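Local atomic coordinates of formylmethanofuran--tetrahydromethanopterin formyltransferase (Methanosarcina barkeri, PDB entry 1M5S), a protein that probably catalyses the reversible transfer of a formyl group from formylmethanofuran to tetrahydromethanopterin, a step of methanogenesis from carbon dioxide. Residues Ala83-Leu88 with Gln114-Phe119; Phe167-Ser172 with Thr235-Asp240; Gly205-Ala210 with Ala220-Cys225. All blocks are in the same frame, centred on the assembly; numbering follows the deposited sequence.

Contact 1 of 3, residues Ala83-Leu88 with Gln114-Phe119. Unlike the reference sequence in segment 114-119: Asp115 (reference Phe).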
loop_
_atom_site.group_PDB
_atom_site.type_symbol
_atom_site.label_atom_id
_atom_site.label_comp_id
_atom_site.label_asym_id
_atom_site.label_seq_id
_atom_site.Cartn_x
_atom_site.Cartn_y
_atom_site.Cartn_z
ATOM N N ALA A 83 6.013 20.196 27.109
ATOM C CA ALA A 83 6.234 18.865 26.560
ATOM C C ALA A 83 6.020 18.820 25.044
ATOM O O ALA A 83 6.735 18.112 24.337
ATOM C CB ALA A 83 5.316 17.863 27.254
ATOM N N LEU A 84 5.079 19.620 24.551
ATOM C CA LEU A 84 4.743 19.666 23.130
ATOM C C LEU A 84 5.890 20.180 22.260
ATOM O O LEU A 84 6.248 19.543 21.270
ATOM C CB LEU A 84 3.504 20.536 22.908
ATOM C CG LEU A 84 2.856 20.418 21.528
ATOM C CD1 LEU A 84 2.604 18.946 21.220
ATOM C CD2 LEU A 84 1.560 21.213 21.475
ATOM N N GLU A 85 6.431 21.346 22.611
ATOM C CA GLU A 85 7.597 21.907 21.931
ATOM C C GLU A 85 8.722 20.885 21.888
ATOM O O GLU A 85 9.364 20.702 20.859
ATOM C CB GLU A 85 8.077 23.179 22.649
ATOM C CG GLU A 85 9.376 23.778 22.091
ATOM C CD GLU A 85 9.552 25.256 22.429
ATOM O OE1 GLU A 85 9.413 25.623 23.616
ATOM O OE2 GLU A 85 9.847 26.050 21.508
ATOM N N GLU A 86 8.896 20.168 22.992
ATOM C CA GLU A 86 9.901 19.116 23.090
ATOM C C GLU A 86 9.614 17.990 22.097
ATOM O O GLU A 86 10.513 17.547 21.382
ATOM C CB GLU A 86 9.930 18.560 24.517
ATOM C CG GLU A 86 11.097 17.631 24.837
ATOM C CD GLU A 86 11.010 17.042 26.242
ATOM O OE1 GLU A 86 10.333 17.636 27.112
ATOM O OE2 GLU A 86 11.618 15.977 26.477
ATOM N N GLN A 87 8.352 17.560 22.039
ATOM C CA GLN A 87 7.944 16.469 21.160
ATOM C C GLN A 87 8.056 16.875 19.701
ATOM O O GLN A 87 8.452 16.078 18.856
ATOM C CB GLN A 87 6.508 16.042 21.458
ATOM C CG GLN A 87 6.379 15.142 22.656
ATOM C CD GLN A 87 7.240 13.904 22.554
ATOM O OE1 GLN A 87 6.989 13.033 21.728
ATOM N NE2 GLN A 87 8.236 13.796 23.427
ATOM N N LEU A 88 7.727 18.130 19.420
ATOM C CA LEU A 88 7.875 18.679 18.082
ATOM C C LEU A 88 9.334 18.666 17.641
ATOM O O LEU A 88 9.647 18.216 16.540
ATOM C CB LEU A 88 7.339 20.105 18.033
ATOM C CG LEU A 88 5.818 20.217 18.051
ATOM C CD1 LEU A 88 5.411 21.676 18.137
ATOM C CD2 LEU A 88 5.250 19.577 16.805
ATOM N N GLN A 114 2.844 29.673 19.375
ATOM C CA GLN A 114 3.762 29.306 18.291
ATOM C C GLN A 114 5.100 28.831 18.854
ATOM O O GLN A 114 5.754 29.548 19.614
ATOM C CB GLN A 114 4.023 30.498 17.366
ATOM C CG GLN A 114 2.818 30.997 16.594
ATOM C CD GLN A 114 2.424 30.084 15.455
ATOM O OE1 GLN A 114 3.180 29.195 15.063
ATOM N NE2 GLN A 114 1.234 30.309 14.903
ATOM N N ASP A 115 5.502 27.621 18.483
ATOM C CA ASP A 115 6.814 27.110 18.853
ATOM C C ASP A 115 7.758 27.319 17.666
ATOM O O ASP A 115 7.372 27.091 16.518
ATOM C CB ASP A 115 6.718 25.625 19.216
ATOM C CG ASP A 115 5.822 25.372 20.425
ATOM O OD1 ASP A 115 4.687 24.877 20.246
ATOM O OD2 ASP A 115 6.257 25.649 21.562
ATOM N N ASN A 116 8.950 27.852 17.924
ATOM C CA ASN A 116 9.861 28.228 16.839
ATOM C C ASN A 116 10.748 27.066 16.384
ATOM O O ASN A 116 11.952 27.227 16.173
ATOM C CB ASN A 116 10.707 29.452 17.243
ATOM C CG ASN A 116 11.738 29.142 18.332
ATOM O OD1 ASN A 116 11.622 28.160 19.081
ATOM N ND2 ASN A 116 12.766 29.986 18.414
ATOM N N VAL A 117 10.100 25.940 16.093
ATOM C CA VAL A 117 10.766 24.692 15.728
ATOM C C VAL A 117 11.748 24.847 14.556
ATOM O O VAL A 117 12.879 24.375 14.627
ATOM C CB VAL A 117 9.712 23.608 15.381
ATOM C CG1 VAL A 117 10.383 22.263 15.129
ATOM C CG2 VAL A 117 8.702 23.495 16.514
ATOM N N GLY A 118 11.328 25.560 13.514
ATOM C CA GLY A 118 12.181 25.757 12.355
ATOM C C GLY A 118 13.451 26.529 12.671
ATOM O O GLY A 118 14.518 26.240 12.125
ATOM N N PHE A 119 13.330 27.547 13.518
ATOM C CA PHE A 119 14.487 28.308 13.977
ATOM C C PHE A 119 15.430 27.378 14.730
ATOM O O PHE A 119 16.638 27.407 14.520
ATOM C CB PHE A 119 14.039 29.464 14.886
ATOM C CG PHE A 119 15.180 30.250 15.486
ATOM C CD1 PHE A 119 15.756 29.856 16.693
ATOM C CD2 PHE A 119 15.704 31.358 14.826
ATOM C CE1 PHE A 119 16.843 30.547 17.232
ATOM C CE2 PHE A 119 16.793 32.060 15.355
ATOM C CZ PHE A 119 17.363 31.650 16.561
#

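Contact 2 of 3, residues Phe167-Ser172 with Thr235-Asp240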
loop_
_atom_site.group_PDB
_atom_site.type_symbol
_atom_site.label_atom_id
_atom_site.label_comp_id
_atom_site.label_asym_id
_atom_site.label_seq_id
_atom_site.Cartn_x
_atom_site.Cartn_y
_atom_site.Cartn_z
ATOM N N PHE A 167 -17.665 3.024 20.536
ATOM C CA PHE A 167 -17.403 1.586 20.576
ATOM C C PHE A 167 -18.177 0.894 19.453
ATOM O O PHE A 167 -19.268 1.329 19.084
ATOM C CB PHE A 167 -17.851 1.005 21.922
ATOM C CG PHE A 167 -16.918 1.297 23.069
ATOM C CD1 PHE A 167 -16.273 2.518 23.178
ATOM C CD2 PHE A 167 -16.709 0.345 24.062
ATOM C CE1 PHE A 167 -15.434 2.787 24.258
ATOM C CE2 PHE A 167 -15.872 0.606 25.141
ATOM C CZ PHE A 167 -15.236 1.828 25.238
ATOM N N ILE A 168 -17.599 -0.171 18.906
ATOM C CA ILE A 168 -18.247 -0.971 17.867
ATOM C C ILE A 168 -18.319 -2.407 18.349
ATOM O O ILE A 168 -17.285 -3.055 18.551
ATOM C CB ILE A 168 -17.457 -0.964 16.526
ATOM C CG1 ILE A 168 -17.232 0.462 16.032
ATOM C CG2 ILE A 168 -18.224 -1.740 15.451
ATOM C CD1 ILE A 168 -16.192 0.541 14.931
ATOM N N PHE A 169 -19.543 -2.882 18.569
ATOM C CA PHE A 169 -19.799 -4.268 18.967
ATOM C C PHE A 169 -20.082 -5.092 17.707
ATOM O O PHE A 169 -20.945 -4.729 16.907
ATOM C CB PHE A 169 -21.025 -4.340 19.891
ATOM C CG PHE A 169 -20.831 -3.680 21.228
ATOM C CD1 PHE A 169 -20.548 -2.319 21.318
ATOM C CD2 PHE A 169 -20.987 -4.410 22.400
ATOM C CE1 PHE A 169 -20.425 -1.696 22.553
ATOM C CE2 PHE A 169 -20.867 -3.796 23.642
ATOM C CZ PHE A 169 -20.587 -2.438 23.718
ATOM N N GLY A 170 -19.373 -6.200 17.533
ATOM C CA GLY A 170 -19.610 -7.023 16.361
ATOM C C GLY A 170 -19.870 -8.475 16.710
ATOM O O GLY A 170 -19.435 -8.950 17.764
ATOM N N ASP A 171 -20.517 -9.201 15.801
ATOM C CA ASP A 171 -20.749 -10.629 16.013
ATOM C C ASP A 171 -19.458 -11.449 15.992
ATOM O O ASP A 171 -19.359 -12.486 16.646
ATOM C CB ASP A 171 -21.753 -11.182 14.987
ATOM C CG ASP A 171 -21.316 -10.984 13.540
ATOM O OD1 ASP A 171 -20.267 -10.371 13.268
ATOM O OD2 ASP A 171 -22.040 -11.479 12.657
ATOM N N SER A 172 -18.448 -10.916 15.312
ATOM C CA SER A 172 -17.151 -11.568 15.193
ATOM C C SER A 172 -16.062 -10.504 15.288
ATOM O O SER A 172 -16.330 -9.316 15.097
ATOM C CB SER A 172 -17.049 -12.304 13.845
ATOM O OG SER A 172 -16.971 -11.389 12.756
ATOM N N THR A 235 -21.313 -7.795 32.899
ATOM C CA THR A 235 -20.773 -7.658 31.556
ATOM C C THR A 235 -21.681 -6.800 30.684
ATOM O O THR A 235 -22.902 -6.804 30.840
ATOM C CB THR A 235 -20.571 -9.048 30.899
ATOM O OG1 THR A 235 -20.006 -8.890 29.590
ATOM C CG2 THR A 235 -21.890 -9.815 30.817
ATOM N N GLU A 236 -21.054 -5.965 29.861
ATOM C CA GLU A 236 -21.759 -5.130 28.900
ATOM C C GLU A 236 -21.856 -5.801 27.534
ATOM O O GLU A 236 -22.368 -5.206 26.586
ATOM C CB GLU A 236 -21.031 -3.799 28.752
ATOM C CG GLU A 236 -21.190 -2.868 29.936
ATOM C CD GLU A 236 -22.507 -2.124 29.901
ATOM O OE1 GLU A 236 -22.764 -1.412 28.905
ATOM O OE2 GLU A 236 -23.309 -2.292 30.843
ATOM N N ILE A 237 -21.340 -7.026 27.443
ATOM C CA ILE A 237 -21.226 -7.768 26.184
ATOM C C ILE A 237 -22.394 -8.745 26.052
ATOM O O ILE A 237 -22.502 -9.689 26.837
ATOM C CB ILE A 237 -19.880 -8.575 26.125
ATOM C CG1 ILE A 237 -18.687 -7.640 26.334
ATOM C CG2 ILE A 237 -19.737 -9.296 24.794
ATOM C CD1 ILE A 237 -18.709 -6.402 25.461
ATOM N N PRO A 238 -23.276 -8.533 25.053
ATOM C CA PRO A 238 -24.368 -9.461 24.728
ATOM C C PRO A 238 -23.844 -10.819 24.306
ATOM O O PRO A 238 -22.675 -10.954 23.933
ATOM C CB PRO A 238 -25.094 -8.773 23.580
ATOM C CG PRO A 238 -24.754 -7.346 23.727
ATOM C CD PRO A 238 -23.344 -7.322 24.221
ATOM N N ALA A 239 -24.716 -11.822 24.329
ATOM C CA ALA A 239 -24.316 -13.178 23.970
ATOM C C ALA A 239 -23.923 -13.276 22.493
ATOM O O ALA A 239 -23.051 -14.071 22.126
ATOM C CB ALA A 239 -25.442 -14.158 24.284
ATOM N N ASP A 240 -24.533 -12.438 21.658
ATOM C CA ASP A 240 -24.281 -12.487 20.219
ATOM C C ASP A 240 -23.147 -11.572 19.751
ATOM O O ASP A 240 -22.880 -11.484 18.552
ATOM C CB ASP A 240 -25.568 -12.194 19.431
ATOM C CG ASP A 240 -26.098 -10.780 19.651
ATOM O OD1 ASP A 240 -25.736 -10.126 20.653
ATOM O OD2 ASP A 240 -26.918 -10.329 18.824
#

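Contact 3 of 3, residues Gly205-Ala210 with Ala220-Cys225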
loop_
_atom_site.group_PDB
_atom_site.type_symbol
_atom_site.label_atom_id
_atom_site.label_comp_id
_atom_site.label_asym_id
_atom_site.label_seq_id
_atom_site.Cartn_x
_atom_site.Cartn_y
_atom_site.Cartn_z
ATOM N N GLY A 205 -8.916 -1.109 25.218
ATOM C CA GLY A 205 -9.827 -0.445 26.145
ATOM C C GLY A 205 -9.314 -0.470 27.578
ATOM O O GLY A 205 -8.391 -1.217 27.900
ATOM N N SER A 206 -9.919 0.318 28.457
ATOM C CA SER A 206 -9.491 0.321 29.851
ATOM C C SER A 206 -10.499 0.972 30.793
ATOM O O SER A 206 -11.271 1.849 30.392
ATOM C CB SER A 206 -8.134 1.025 29.982
ATOM O OG SER A 206 -8.248 2.406 29.666
ATOM N N LYS A 207 -10.483 0.531 32.048
ATOM C CA LYS A 207 -11.184 1.235 33.121
ATOM C C LYS A 207 -10.207 2.082 33.940
ATOM O O LYS A 207 -8.993 1.851 33.912
ATOM C CB LYS A 207 -11.914 0.241 34.032
ATOM C CG LYS A 207 -11.012 -0.737 34.756
ATOM C CD LYS A 207 -11.817 -1.603 35.709
ATOM C CE LYS A 207 -10.922 -2.488 36.557
ATOM N NZ LYS A 207 -10.369 -3.630 35.789
ATOM N N SER A 208 -10.763 2.988 34.744
ATOM C CA SER A 208 -9.996 3.988 35.487
ATOM C C SER A 208 -9.116 3.449 36.616
ATOM O O SER A 208 -8.207 4.141 37.071
ATOM C CB SER A 208 -10.943 5.045 36.058
ATOM O OG SER A 208 -10.441 6.353 35.846
ATOM N N GLY A 209 -9.386 2.234 37.084
ATOM C CA GLY A 209 -8.638 1.725 38.220
ATOM C C GLY A 209 -8.215 0.279 38.103
ATOM O O GLY A 209 -7.808 -0.168 37.034
ATOM N N ALA A 210 -8.261 -0.434 39.226
ATOM C CA ALA A 210 -7.944 -1.857 39.267
ATOM C C ALA A 210 -8.713 -2.557 40.387
ATOM O O ALA A 210 -8.807 -2.046 41.501
ATOM C CB ALA A 210 -6.455 -2.048 39.463
ATOM N N ALA A 220 -7.564 -3.279 31.967
ATOM C CA ALA A 220 -8.633 -3.692 31.065
ATOM C C ALA A 220 -9.964 -3.671 31.811
ATOM O O ALA A 220 -10.056 -4.149 32.946
ATOM C CB ALA A 220 -8.354 -5.092 30.521
ATOM N N ASN A 221 -10.950 -3.004 31.222
ATOM C CA ASN A 221 -12.322 -3.048 31.714
ATOM C C ASN A 221 -12.973 -4.399 31.382
ATOM O O ASN A 221 -13.451 -4.619 30.267
ATOM C CB ASN A 221 -13.118 -1.904 31.093
ATOM C CG ASN A 221 -14.482 -1.731 31.720
ATOM O OD1 ASN A 221 -15.079 -0.659 31.635
ATOM N ND2 ASN A 221 -15.008 -2.799 32.306
ATOM N N GLU A 222 -13.035 -5.281 32.376
ATOM C CA GLU A 222 -13.520 -6.648 32.182
ATOM C C GLU A 222 -14.981 -6.714 31.726
ATOM O O GLU A 222 -15.444 -7.759 31.268
ATOM C CB GLU A 222 -13.338 -7.463 33.474
ATOM C CG GLU A 222 -14.207 -7.007 34.655
ATOM C CD GLU A 222 -13.707 -5.731 35.317
ATOM O OE1 GLU A 222 -12.498 -5.433 35.209
ATOM O OE2 GLU A 222 -14.524 -5.027 35.952
ATOM N N ARG A 223 -15.690 -5.590 31.827
ATOM C CA ARG A 223 -17.100 -5.524 31.445
ATOM C C ARG A 223 -17.287 -5.475 29.936
ATOM O O ARG A 223 -18.407 -5.620 29.448
ATOM C CB ARG A 223 -17.776 -4.296 32.063
ATOM C CG ARG A 223 -17.739 -4.242 33.581
ATOM C CD ARG A 223 -18.483 -3.017 34.098
ATOM N NE ARG A 223 -19.912 -3.276 34.269
ATOM C CZ ARG A 223 -20.887 -2.462 33.869
ATOM N NH1 ARG A 223 -22.154 -2.788 34.094
ATOM N NH2 ARG A 223 -20.601 -1.335 33.224
ATOM N N PHE A 224 -16.211 -5.171 29.210
ATOM C CA PHE A 224 -16.250 -5.128 27.747
ATOM C C PHE A 224 -15.303 -6.140 27.119
ATOM O O PHE A 224 -14.921 -5.998 25.961
ATOM C CB PHE A 224 -15.899 -3.728 27.240
ATOM C CG PHE A 224 -16.922 -2.685 27.570
ATOM C CD1 PHE A 224 -16.779 -1.886 28.698
ATOM C CD2 PHE A 224 -17.993 -2.455 26.719
ATOM C CE1 PHE A 224 -17.685 -0.869 28.969
ATOM C CE2 PHE A 224 -18.905 -1.442 26.979
ATOM C CZ PHE A 224 -18.750 -0.647 28.107
ATOM N N CYS A 225 -14.928 -7.154 27.893
ATOM C CA CYS A 225 -14.087 -8.242 27.401
ATOM C C CYS A 225 -14.924 -9.475 27.049
ATOM O O CYS A 225 -15.345 -10.220 27.935
ATOM C CB CYS A 225 -13.036 -8.615 28.452
ATOM S SG CYS A 225 -11.890 -7.286 28.857
#

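Contact 1 of 3, residues Ala83-Leu88 with Gln114-Phe119
Asp115 pushes its carboxylate against the side of helix 81-95, where OD2 lies 3.3 Å from Glu85 CB. Glu85 carries on past it: its CG points away from the backbone N (chi1 175°) and the chain runs on extended, which carries its own carboxylate slantwise past the aspartate, with Glu85 OE2 3.6 Å from Asp115 OD2. The two carboxylate planes are turned 58° apart, and no hydrogen bond joins the segments. Two like charges this close would probably raise the pKa of one of them; Glu85 OE2 also has a long, weak ion pair with Lys120, which may ease this. Asp115 OD1 is buried without a polar partner and faces Leu88 CD1 at 3.9 Å. Asp115 differs from the reference sequence, which has Phe here.

One turn further along the helix the contact becomes apolar: Leu88 CB meets Val117 CG2 at 4.0 Å, the two side chains crossing at about a right angle. Asn116, centre of an inverse gamma turn, swings the chain from strand 113-115 into helix 117-122. Behind the contact, backbone bonds tie Asp115 to Ile155 of strand 147-170, while Leu88 packs on Ile76 of strand 71-78 and on Ala21 and Val23 of strand 12-26.

Contact 2 of 3, residues Phe167-Ser172 with Thr235-Asp240
Glu236 meets the Phe169 ring through its backbone: its carbonyl O lies at the ring edge, near the ring plane, 3.6 Å from Phe169 CE2. That edge carries the slightly positive ring hydrogens, so a carbonyl oxygen is probably tolerated or weakly attracted there. Just ahead of it, an ST turn sets the course of the loop, Thr235 OG1 accepting from Ile237 N at 3.1 Å with an N-H...O angle of 160°. Ile237 then reaches back to the same ring carbon, its CD1 3.8 Å from Phe169 CE2, the two side chains slanting across each other. Pro238 continues the apolar strip, with CD 4.2 Å from Phe169 CD2 and its side chain at about a right angle to the phenylalanine. Phe169 leans out to this loop with CG opposite its carbonyl carbon (chi1 -67°). It belongs to the end of strand 147-170, which is paired antiparallel with strands 243-251 and 274-278 in the proximal lobe of the FTR family; Lys276 makes a cation-pi contact with the ring. Further on, Lys229 NZ donates hydrogen bonds to the carbonyl oxygens of Pro238 and Ala239. At Asp240 the loop touches backbone to backbone: Asp171 CA and Asp240 O are 3.4 Å apart in a CA-H...O contact with 154° at the hydrogen. The Asp171 carboxylate turns away to Thr175 of helix 173-187, beside Ser172 of the third subunit.

Contact 3 of 3, residues Gly205-Ala210 with Ala220-Cys225
Gly205 starts a loop-to-loop contact in the proximal lobe, made within the long connection between strands 193-194 and 243-251, with its carbonyl O 4.0 Å from Ala220 CA. Its positive phi of 72° turns the chain into Ser206, whose backbone passes Ala220 closely, CA to CA 4.3 Å, while its side chain points away and packs on Phe124 of the second subunit. Lys207 has the largest share of the contact. Its CB rests on Asn221 CB at 3.8 Å, and its backbone is hydrogen-bonded to Thr219. With CG set between the backbone N and the carbonyl carbon (chi1 62°), the chain runs straight past Asn221 and bends only at its last torsion, delivering NZ to a cluster of oxygens. NZ donates to Ala220 O at 2.9 Å, from 31° outside the carbonyl plane. It also bonds Thr219 OG1 and forms a salt bridge to Asp126 of the second subunit, so several acceptors grip the ammonium group and two carboxylates probably stabilise its charge. Glu222 curls back through a bend at chi2, slanting across the lysine, and its OE2 has a weak hydrogen bond from Asn211. The salt bridge to Lys207 NZ is made by Glu222 OE1, through its syn lone pair, at 2.8 Å.

In the fold
Contact 1 is the buried one, lying across the chain's centre from contact 2, with centres about 42 Å apart; the two are linked through the neighbouring strands 113-115 and 147-170. Contacts 2 and 3 are partly buried, share the proximal lobe, and draw on the long connection between strands 193-194 and 243-251. They also touch: Phe224 packs against Glu236 and Ile237, and Arg223 forms a long, weak ion pair with Glu236. Their chemistry differs: contact 1 joins leucine-valine packing to two neighbouring carboxylates, contact 2 relies on an aromatic ring and backbone oxygens, and contact 3 centres on a lysine that also reaches another subunit.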